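Local atomic coordinates of phenylalanine--tRNA ligase beta subunit (Pyrococcus horikoshii, PDB entry 2CXI), a protein that attaches phenylalanine to tRNA(Phe) at the expense of ATP as an alpha2-beta2 synthetase, this chain being the N-terminal part of its beta subunit. Residues A[32-37]-A[50-55]; A[84-89]-A[261-266]; A[283-288]-A[321-326]. All blocks are in the same frame, centred on the assembly; numbering follows the deposited sequence.

How the contacts relate
All three contacts pair strands, each in a different sheet, and none touches another; their centres lie 26 to 33 Å apart. Contacts 1 and 3 are antiparallel and belong to small three-stranded sheets, whereas contact 2 is a parallel pairing inside the large mixed sheet. Contact 3 is the buried one, with apolar side chains on one face and charges on the other. Contact 1, more exposed, relies on charged side chains beyond its backbone bonds, and contact 2 mixes valines with serine hydroxyls and an arginine with a lysine chain lying over its guanidinium. Contacts 1 and 3 both come near D331, a predicted magnesium-binding residue; contact 2 is remote from that site.

Contact 1 (A[32-37]-A[50-55]); sequences KCELDD and DSKDTN
The carboxylate of D53 has a partner at each oxygen. K32 NZ meets OD2 at 2.7 Å on its anti side, 32° out of the carboxylate plane, a salt bridge, and N55 N bonds to OD1 at 3.1 Å, also on the anti side, closing an Asx turn. These bonds lie where the beta hairpin of strands 33-41 and 44-51 opens out, and the two of them fix how the carboxylate is turned. K32 has positive phi and closes a Schellman motif at the end of helix 21-30; a bend at chi3 (66°) in its otherwise extended chain helps bring the ammonium to D53. From there the strands run antiparallel. K52 N bonds to K32 O at 3.0 Å, C33 sits opposite S51 as a non-hydrogen-bonded pair, and E34 opposite D50 as a hydrogen-bonded one, with D50 N donating to E34 O at 2.9 Å. The flat end of E34 lies near K52, but that ion pair is long and the position of NZ is doubtful. On the far side of D50 and S51 runs strand 3-7, which completes the sheet. The D53 and K32 side chains each come within about 5 Å of a predicted magnesium ligand, D331 and D341 respectively, which places the salt bridge close to a predicted magnesium site shared with the alpha subunit. Further along the hairpin, D36 CB lies 4.4 Å from D50 CB.

Contact 2 (A[84-89]-A[261-266]); sequences VKKSNV and IRSVRV
K85 lays its aliphatic chain over one face of the R262 guanidinium, its CD 4.1 Å above the plane and shifted toward the rim. The two side chains run alongside each other in the same direction, and K85 CB comes 3.4 Å from R262 NH1. Their charged ends, K85 NZ and R262 NH2, stay 4.4 Å apart, and E83 makes long, weak ion pairs with both residues, which probably eases the like charges. R262 is bent at chi2 (-57°), folding its guanidinium back so that NH1 donates to I261 O at 3.1 Å, from well above the carbonyl plane; K85 N approaches the same oxygen within that plane. This is a parallel strand pairing, 84-87 against 261-266, in the large mixed sheet of the region carrying the B3/4 domain, the editing part of the synthetase; on its other side 260-267 is bordered first by 103-110 and then by 272-275. On the opposite face from K85 and R262, V84 presents one methyl to each neighbour: CG1 meets S263 CB at 3.6 Å and CG2 meets I261 CG2 at 3.8 Å. S263 OG lies close to K86 but is hydrogen-bonded to E274. S87 places two bonds on one acceptor, its N and its OG (2.7 Å) both reaching S263 O, while OG also accepts from V89 N in an ST turn. The chain turns a corner at N88, and pairing then resumes with R265 N to V89 O at 3.0 Å. By donating across the strands and accepting within its own, the S87 hydroxyl probably steadies the corner at N88.

Contact 3 (A[283-288]-A[321-326]); sequences FEVELD and AKLKYP
V285 pushes its CG1 methyl between A321 and L323 of the facing strand, touching A321 CB and L323 CD1, both at 4.1 Å. It is aimed there because CG1 stands between the backbone N and the carbonyl carbon (chi1 72°). The strands, 281-286 and 320-325, are the edge and the middle of the three-stranded antiparallel sheet of the B5 domain. A321 offers just a methyl, and larger neighbours close on it: as the chain enters helix 287-294, L287 brings its CD2 to 4.0 Å from A321 CB, from a direction well apart from that of V285. At the other end, the F283 CB bump sits at the edge of the Y325 ring, near its plane, 4.2 Å from CE1. From helix 335-346, I338 packs against F283, V285 and L323, and L307 of helix 300-309 also touches L323. Helix 335-346 carries predicted magnesium ligands; the F283 side chain is about 6 Å from that of D337. Paired backbone bonds hold the register at F283 with L323 and at V285 with A321, while E284 and K322 form the non-hydrogen-bonded pair between. On that opposite face E284 and K322 lie alongside each other, pointing the same way. E284 OE1 makes its salt bridge with R320, whereas its OE2 rests 3.5 Å from K322 CE and 4.1 Å from NZ, beyond salt-bridge range.

Contact 1 (A[32-37]-A[50-55])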
loop_
_atom_site.group_PDB
_atom_site.type_symbol
_atom_site.label_atom_id
_atom_site.label_comp_id
_atom_site.label_asym_id
_atom_site.label_seq_id
_atom_site.Cartn_x
_atom_site.Cartn_y
_atom_site.Cartn_z
ATOM N N LYS A 32 -49.073 -4.490 2.083
ATOM C CA LYS A 32 -49.444 -3.996 3.423
ATOM C C LYS A 32 -49.546 -2.471 3.448
ATOM O O LYS A 32 -49.179 -1.810 4.422
ATOM C CB LYS A 32 -48.495 -4.514 4.520
ATOM C CG LYS A 32 -48.168 -6.018 4.422
ATOM C CD LYS A 32 -47.342 -6.487 5.644
ATOM C CE LYS A 32 -48.154 -6.394 6.922
ATOM N NZ LYS A 32 -47.355 -6.967 8.048
ATOM N N CYS A 33 -50.079 -1.905 2.376
ATOM C CA CYS A 33 -50.411 -0.508 2.446
ATOM C C CYS A 33 -51.733 -0.141 1.804
ATOM O O CYS A 33 -52.396 -0.982 1.197
ATOM C CB CYS A 33 -49.287 0.367 1.953
ATOM S SG CYS A 33 -48.784 -0.011 0.309
ATOM N N GLU A 34 -52.105 1.120 1.987
ATOM C CA GLU A 34 -53.351 1.644 1.442
ATOM C C GLU A 34 -53.046 2.754 0.452
ATOM O O GLU A 34 -52.031 3.447 0.569
ATOM C CB GLU A 34 -54.224 2.197 2.578
ATOM C CG GLU A 34 -54.612 1.159 3.609
ATOM C CD GLU A 34 -55.910 0.430 3.291
ATOM O OE1 GLU A 34 -56.654 0.836 2.353
ATOM O OE2 GLU A 34 -56.185 -0.583 3.996
ATOM N N LEU A 35 -53.909 2.881 -0.546
ATOM C CA LEU A 35 -53.791 3.938 -1.502
ATOM C C LEU A 35 -54.352 5.226 -0.923
ATOM O O LEU A 35 -55.581 5.431 -0.885
ATOM C CB LEU A 35 -54.570 3.557 -2.770
ATOM C CG LEU A 35 -53.883 3.544 -4.127
ATOM C CD1 LEU A 35 -54.935 3.398 -5.253
ATOM C CD2 LEU A 35 -52.889 4.720 -4.366
ATOM N N ASP A 36 -53.457 6.093 -0.445
ATOM C CA ASP A 36 -53.878 7.337 0.185
ATOM C C ASP A 36 -54.267 8.415 -0.817
ATOM O O ASP A 36 -55.150 9.241 -0.529
ATOM C CB ASP A 36 -52.776 7.876 1.104
ATOM C CG ASP A 36 -53.287 8.907 2.076
ATOM O OD1 ASP A 36 -54.262 8.592 2.796
ATOM O OD2 ASP A 36 -52.796 10.055 2.164
ATOM N N ASP A 37 -53.608 8.436 -1.979
ATOM C CA ASP A 37 -53.945 9.419 -3.027
ATOM C C ASP A 37 -53.439 8.924 -4.365
ATOM O O ASP A 37 -52.561 8.061 -4.401
ATOM C CB ASP A 37 -53.303 10.777 -2.713
ATOM C CG ASP A 37 -54.033 11.961 -3.385
ATOM O OD1 ASP A 37 -55.118 11.793 -4.004
ATOM O OD2 ASP A 37 -53.539 13.096 -3.376
ATOM N N ASP A 50 -49.725 4.532 2.037
ATOM C CA ASP A 50 -49.718 4.641 3.480
ATOM C C ASP A 50 -49.314 3.278 3.984
ATOM O O ASP A 50 -50.075 2.309 3.869
ATOM C CB ASP A 50 -51.111 5.015 3.967
ATOM C CG ASP A 50 -51.207 5.197 5.485
ATOM O OD1 ASP A 50 -50.220 5.028 6.230
ATOM O OD2 ASP A 50 -52.309 5.532 5.997
ATOM N N SER A 51 -48.099 3.198 4.516
ATOM C CA SER A 51 -47.577 1.900 4.955
ATOM C C SER A 51 -48.045 1.572 6.327
ATOM O O SER A 51 -47.777 2.285 7.308
ATOM C CB SER A 51 -46.061 1.781 4.912
ATOM O OG SER A 51 -45.712 0.477 5.386
ATOM N N LYS A 52 -48.762 0.466 6.374
ATOM C CA LYS A 52 -49.470 0.085 7.553
ATOM C C LYS A 52 -48.535 -0.618 8.540
ATOM O O LYS A 52 -48.834 -0.688 9.711
ATOM C CB LYS A 52 -50.686 -0.766 7.160
ATOM C CG LYS A 52 -51.728 0.033 6.337
ATOM C CD LYS A 52 -52.063 1.380 7.014
ATOM C CE LYS A 52 -53.173 2.169 6.286
ATOM N NZ LYS A 52 -54.563 1.606 6.439
ATOM N N ASP A 53 -47.397 -1.114 8.076
ATOM C CA ASP A 53 -46.495 -1.853 8.980
ATOM C C ASP A 53 -45.296 -0.990 9.460
ATOM O O ASP A 53 -44.279 -0.810 8.762
ATOM C CB ASP A 53 -46.105 -3.188 8.321
ATOM C CG ASP A 53 -45.422 -4.150 9.272
ATOM O OD1 ASP A 53 -44.885 -3.718 10.320
ATOM O OD2 ASP A 53 -45.353 -5.368 9.022
ATOM N N THR A 54 -45.433 -0.456 10.669
ATOM C CA THR A 54 -44.426 0.436 11.275
ATOM C C THR A 54 -43.081 -0.256 11.662
ATOM O O THR A 54 -42.095 0.404 12.030
ATOM C CB THR A 54 -45.051 1.092 12.503
ATOM O OG1 THR A 54 -44.042 1.824 13.213
ATOM C CG2 THR A 54 -45.522 0.010 13.527
ATOM N N ASN A 55 -43.071 -1.580 11.568
ATOM C CA ASN A 55 -41.911 -2.410 11.922
ATOM C C ASN A 55 -41.189 -2.998 10.702
ATOM O O ASN A 55 -40.252 -3.777 10.854
ATOM C CB ASN A 55 -42.373 -3.545 12.842
ATOM C CG ASN A 55 -42.872 -3.027 14.157
ATOM O OD1 ASN A 55 -44.010 -3.297 14.563
ATOM N ND2 ASN A 55 -42.045 -2.228 14.822
#

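Contact 2 (A[84-89]-A[261-266])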
loop_
_atom_site.group_PDB
_atom_site.type_symbol
_atom_site.label_atom_id
_atom_site.label_comp_id
_atom_site.label_asym_id
_atom_site.label_seq_id
_atom_site.Cartn_x
_atom_site.Cartn_y
_atom_site.Cartn_z
ATOM N N VAL A 84 -23.595 -11.392 -2.589
ATOM C CA VAL A 84 -22.770 -10.301 -2.115
ATOM C C VAL A 84 -21.352 -10.732 -2.425
ATOM O O VAL A 84 -20.941 -11.828 -2.029
ATOM C CB VAL A 84 -22.976 -10.029 -0.604
ATOM C CG1 VAL A 84 -21.973 -8.959 -0.067
ATOM C CG2 VAL A 84 -24.410 -9.563 -0.359
ATOM N N LYS A 85 -20.623 -9.907 -3.152
ATOM C CA LYS A 85 -19.189 -10.172 -3.362
ATOM C C LYS A 85 -18.350 -9.138 -2.612
ATOM O O LYS A 85 -18.742 -7.999 -2.517
ATOM C CB LYS A 85 -18.882 -10.110 -4.848
ATOM C CG LYS A 85 -19.575 -11.224 -5.593
ATOM C CD LYS A 85 -18.805 -11.637 -6.813
ATOM C CE LYS A 85 -19.444 -11.142 -8.071
ATOM N NZ LYS A 85 -18.951 -11.934 -9.233
ATOM N N LYS A 86 -17.183 -9.520 -2.100
ATOM C CA LYS A 86 -16.331 -8.534 -1.414
ATOM C C LYS A 86 -15.778 -7.493 -2.369
ATOM O O LYS A 86 -15.310 -7.839 -3.457
ATOM C CB LYS A 86 -15.178 -9.207 -0.693
ATOM C CG LYS A 86 -15.642 -10.238 0.288
ATOM C CD LYS A 86 -14.662 -10.320 1.410
ATOM C CE LYS A 86 -13.510 -11.198 1.058
ATOM N NZ LYS A 86 -12.688 -11.375 2.291
ATOM N N SER A 87 -15.895 -6.214 -1.993
ATOM C CA SER A 87 -15.148 -5.162 -2.632
ATOM C C SER A 87 -13.712 -5.188 -2.065
ATOM O O SER A 87 -13.363 -5.963 -1.182
ATOM C CB SER A 87 -15.781 -3.788 -2.387
ATOM O OG SER A 87 -15.629 -3.388 -1.034
ATOM N N ASN A 88 -12.881 -4.310 -2.577
ATOM C CA ASN A 88 -11.528 -4.215 -2.062
ATOM C C ASN A 88 -11.477 -3.019 -1.107
ATOM O O ASN A 88 -10.471 -2.308 -1.042
ATOM C CB ASN A 88 -10.589 -3.998 -3.271
ATOM C CG ASN A 88 -9.124 -3.934 -2.887
ATOM O OD1 ASN A 88 -8.392 -3.043 -3.371
ATOM N ND2 ASN A 88 -8.673 -4.869 -2.008
ATOM N N VAL A 89 -12.579 -2.748 -0.418
ATOM C CA VAL A 89 -12.670 -1.529 0.342
ATOM C C VAL A 89 -12.667 -1.807 1.850
ATOM O O VAL A 89 -13.331 -2.741 2.345
ATOM C CB VAL A 89 -13.906 -0.693 -0.091
ATOM C CG1 VAL A 89 -14.109 0.453 0.798
ATOM C CG2 VAL A 89 -13.734 -0.193 -1.535
ATOM N N ILE A 261 -24.397 -6.020 -5.153
ATOM C CA ILE A 261 -24.078 -5.602 -3.782
ATOM C C ILE A 261 -22.675 -6.099 -3.454
ATOM O O ILE A 261 -22.354 -7.274 -3.667
ATOM C CB ILE A 261 -25.061 -6.229 -2.785
ATOM C CG1 ILE A 261 -26.489 -5.796 -3.092
ATOM C CG2 ILE A 261 -24.658 -5.880 -1.319
ATOM C CD1 ILE A 261 -27.543 -6.553 -2.230
ATOM N N ARG A 262 -21.847 -5.202 -2.938
ATOM C CA ARG A 262 -20.447 -5.514 -2.654
ATOM C C ARG A 262 -20.226 -5.209 -1.198
ATOM O O ARG A 262 -20.634 -4.131 -0.732
ATOM C CB ARG A 262 -19.538 -4.641 -3.521
ATOM C CG ARG A 262 -19.699 -4.876 -5.035
ATOM C CD ARG A 262 -19.442 -6.336 -5.387
ATOM N NE ARG A 262 -19.595 -6.686 -6.789
ATOM C CZ ARG A 262 -20.451 -7.600 -7.250
ATOM N NH1 ARG A 262 -21.294 -8.247 -6.418
ATOM N NH2 ARG A 262 -20.474 -7.859 -8.544
ATOM N N SER A 263 -19.602 -6.133 -0.466
ATOM C CA SER A 263 -19.370 -5.942 0.946
ATOM C C SER A 263 -18.095 -5.142 1.179
ATOM O O SER A 263 -17.213 -5.087 0.317
ATOM C CB SER A 263 -19.291 -7.274 1.696
ATOM O OG SER A 263 -18.181 -8.028 1.293
ATOM N N VAL A 264 -18.012 -4.508 2.341
ATOM C CA VAL A 264 -16.807 -3.795 2.704
ATOM C C VAL A 264 -16.347 -4.336 4.070
ATOM O O VAL A 264 -17.158 -4.913 4.835
ATOM C CB VAL A 264 -16.923 -2.216 2.626
ATOM C CG1 VAL A 264 -17.992 -1.711 1.621
ATOM C CG2 VAL A 264 -17.059 -1.568 3.943
ATOM N N ARG A 265 -15.043 -4.207 4.324
ATOM C CA ARG A 265 -14.413 -4.604 5.594
ATOM C C ARG A 265 -14.455 -3.409 6.528
ATOM O O ARG A 265 -13.944 -2.341 6.203
ATOM C CB ARG A 265 -12.948 -5.020 5.294
ATOM C CG ARG A 265 -12.164 -5.570 6.448
ATOM C CD ARG A 265 -10.797 -6.198 5.992
ATOM N NE ARG A 265 -9.856 -5.134 5.848
ATOM C CZ ARG A 265 -8.897 -4.813 6.711
ATOM N NH1 ARG A 265 -8.642 -5.523 7.806
ATOM N NH2 ARG A 265 -8.159 -3.762 6.429
ATOM N N VAL A 266 -15.090 -3.566 7.685
ATOM C CA VAL A 266 -15.254 -2.453 8.567
ATOM C C VAL A 266 -14.445 -2.769 9.829
ATOM O O VAL A 266 -14.781 -3.711 10.553
ATOM C CB VAL A 266 -16.714 -2.175 8.952
ATOM C CG1 VAL A 266 -16.827 -0.823 9.705
ATOM C CG2 VAL A 266 -17.647 -2.197 7.707
#

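Contact 3 (A[283-288]-A[321-326])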
loop_
_atom_site.group_PDB
_atom_site.type_symbol
_atom_site.label_atom_id
_atom_site.label_comp_id
_atom_site.label_asym_id
_atom_site.label_seq_id
_atom_site.Cartn_x
_atom_site.Cartn_y
_atom_site.Cartn_z
ATOM N N PHE A 283 -36.034 -19.257 11.695
ATOM C CA PHE A 283 -37.097 -19.455 12.667
ATOM C C PHE A 283 -37.701 -20.850 12.469
ATOM O O PHE A 283 -37.689 -21.390 11.376
ATOM C CB PHE A 283 -38.206 -18.414 12.482
ATOM C CG PHE A 283 -38.956 -18.088 13.759
ATOM C CD1 PHE A 283 -38.445 -17.143 14.661
ATOM C CD2 PHE A 283 -40.184 -18.711 14.047
ATOM C CE1 PHE A 283 -39.144 -16.833 15.847
ATOM C CE2 PHE A 283 -40.898 -18.394 15.242
ATOM C CZ PHE A 283 -40.381 -17.467 16.130
ATOM N N GLU A 284 -38.246 -21.415 13.542
ATOM C CA GLU A 284 -38.880 -22.730 13.487
ATOM C C GLU A 284 -40.271 -22.647 14.079
ATOM O O GLU A 284 -40.464 -22.052 15.138
ATOM C CB GLU A 284 -38.055 -23.761 14.269
ATOM C CG GLU A 284 -36.617 -23.892 13.806
ATOM C CD GLU A 284 -35.947 -25.171 14.323
ATOM O OE1 GLU A 284 -36.682 -26.093 14.765
ATOM O OE2 GLU A 284 -34.700 -25.267 14.257
ATOM N N VAL A 285 -41.242 -23.223 13.388
ATOM C CA VAL A 285 -42.613 -23.242 13.894
ATOM C C VAL A 285 -43.253 -24.630 13.669
ATOM O O VAL A 285 -43.040 -25.273 12.642
ATOM C CB VAL A 285 -43.497 -22.092 13.264
ATOM C CG1 VAL A 285 -43.809 -22.380 11.812
ATOM C CG2 VAL A 285 -44.777 -21.853 14.089
ATOM N N GLU A 286 -44.053 -25.064 14.630
ATOM C CA GLU A 286 -44.855 -26.300 14.488
ATOM C C GLU A 286 -46.058 -25.984 13.610
ATOM O O GLU A 286 -46.807 -25.076 13.925
ATOM C CB GLU A 286 -45.352 -26.731 15.889
ATOM C CG GLU A 286 -44.235 -27.232 16.801
ATOM C CD GLU A 286 -43.654 -28.544 16.303
ATOM O OE1 GLU A 286 -44.292 -29.198 15.433
ATOM O OE2 GLU A 286 -42.552 -28.920 16.761
ATOM N N LEU A 287 -46.271 -26.731 12.527
ATOM C CA LEU A 287 -47.398 -26.425 11.627
ATOM C C LEU A 287 -48.774 -26.596 12.288
ATOM O O LEU A 287 -49.751 -25.949 11.908
ATOM C CB LEU A 287 -47.309 -27.233 10.346
ATOM C CG LEU A 287 -46.067 -26.835 9.530
ATOM C CD1 LEU A 287 -45.756 -27.878 8.511
ATOM C CD2 LEU A 287 -46.244 -25.487 8.863
ATOM N N ASP A 288 -48.844 -27.451 13.302
ATOM C CA ASP A 288 -50.120 -27.597 14.001
ATOM C C ASP A 288 -50.441 -26.359 14.866
ATOM O O ASP A 288 -51.602 -26.070 15.088
ATOM C CB ASP A 288 -50.224 -28.926 14.749
ATOM C CG ASP A 288 -51.675 -29.368 14.942
ATOM O OD1 ASP A 288 -52.394 -29.705 13.957
ATOM O OD2 ASP A 288 -52.183 -29.367 16.061
ATOM N N ALA A 321 -41.828 -26.772 10.701
ATOM C CA ALA A 321 -41.264 -26.023 9.600
ATOM C C ALA A 321 -40.000 -25.298 10.065
ATOM O O ALA A 321 -40.034 -24.467 10.980
ATOM C CB ALA A 321 -42.304 -25.058 9.038
ATOM N N LYS A 322 -38.877 -25.658 9.454
ATOM C CA LYS A 322 -37.651 -24.865 9.586
ATOM C C LYS A 322 -37.693 -23.759 8.509
ATOM O O LYS A 322 -37.758 -24.042 7.315
ATOM C CB LYS A 322 -36.421 -25.757 9.417
ATOM C CG LYS A 322 -36.112 -26.662 10.625
ATOM C CD LYS A 322 -34.751 -27.405 10.411
ATOM C CE LYS A 322 -34.006 -27.577 11.733
ATOM N NZ LYS A 322 -32.492 -27.416 11.591
ATOM N N LEU A 323 -37.685 -22.507 8.947
ATOM C CA LEU A 323 -37.902 -21.363 8.033
ATOM C C LEU A 323 -36.633 -20.550 7.890
ATOM O O LEU A 323 -35.881 -20.437 8.845
ATOM C CB LEU A 323 -38.965 -20.422 8.606
ATOM C CG LEU A 323 -40.292 -21.085 8.986
ATOM C CD1 LEU A 323 -41.187 -20.050 9.722
ATOM C CD2 LEU A 323 -40.950 -21.642 7.726
ATOM N N LYS A 324 -36.430 -19.988 6.703
ATOM C CA LYS A 324 -35.477 -18.905 6.525
ATOM C C LYS A 324 -36.264 -17.704 5.968
ATOM O O LYS A 324 -37.190 -17.888 5.204
ATOM C CB LYS A 324 -34.353 -19.303 5.560
ATOM C CG LYS A 324 -33.411 -20.362 6.150
ATOM C CD LYS A 324 -32.304 -20.668 5.217
ATOM C CE LYS A 324 -31.455 -21.779 5.833
ATOM N NZ LYS A 324 -30.615 -22.355 4.770
ATOM N N TYR A 325 -35.861 -16.499 6.351
ATOM C CA TYR A 325 -36.486 -15.282 5.833
ATOM C C TYR A 325 -35.431 -14.210 5.577
ATOM O O TYR A 325 -34.290 -14.318 6.087
ATOM C CB TYR A 325 -37.606 -14.816 6.790
ATOM C CG TYR A 325 -37.142 -14.435 8.202
ATOM C CD1 TYR A 325 -37.061 -15.396 9.222
ATOM C CD2 TYR A 325 -36.819 -13.118 8.514
ATOM C CE1 TYR A 325 -36.681 -15.044 10.547
ATOM C CE2 TYR A 325 -36.431 -12.749 9.805
ATOM C CZ TYR A 325 -36.363 -13.710 10.821
ATOM O OH TYR A 325 -35.967 -13.322 12.098
ATOM N N PRO A 326 -35.773 -13.204 4.759
ATOM C CA PRO A 326 -34.783 -12.210 4.278
ATOM C C PRO A 326 -34.146 -11.421 5.422
ATOM O O PRO A 326 -34.816 -11.128 6.419
ATOM C CB PRO A 326 -35.621 -11.259 3.425
ATOM C CG PRO A 326 -36.837 -12.056 3.037
ATOM C CD PRO A 326 -37.121 -12.965 4.185
#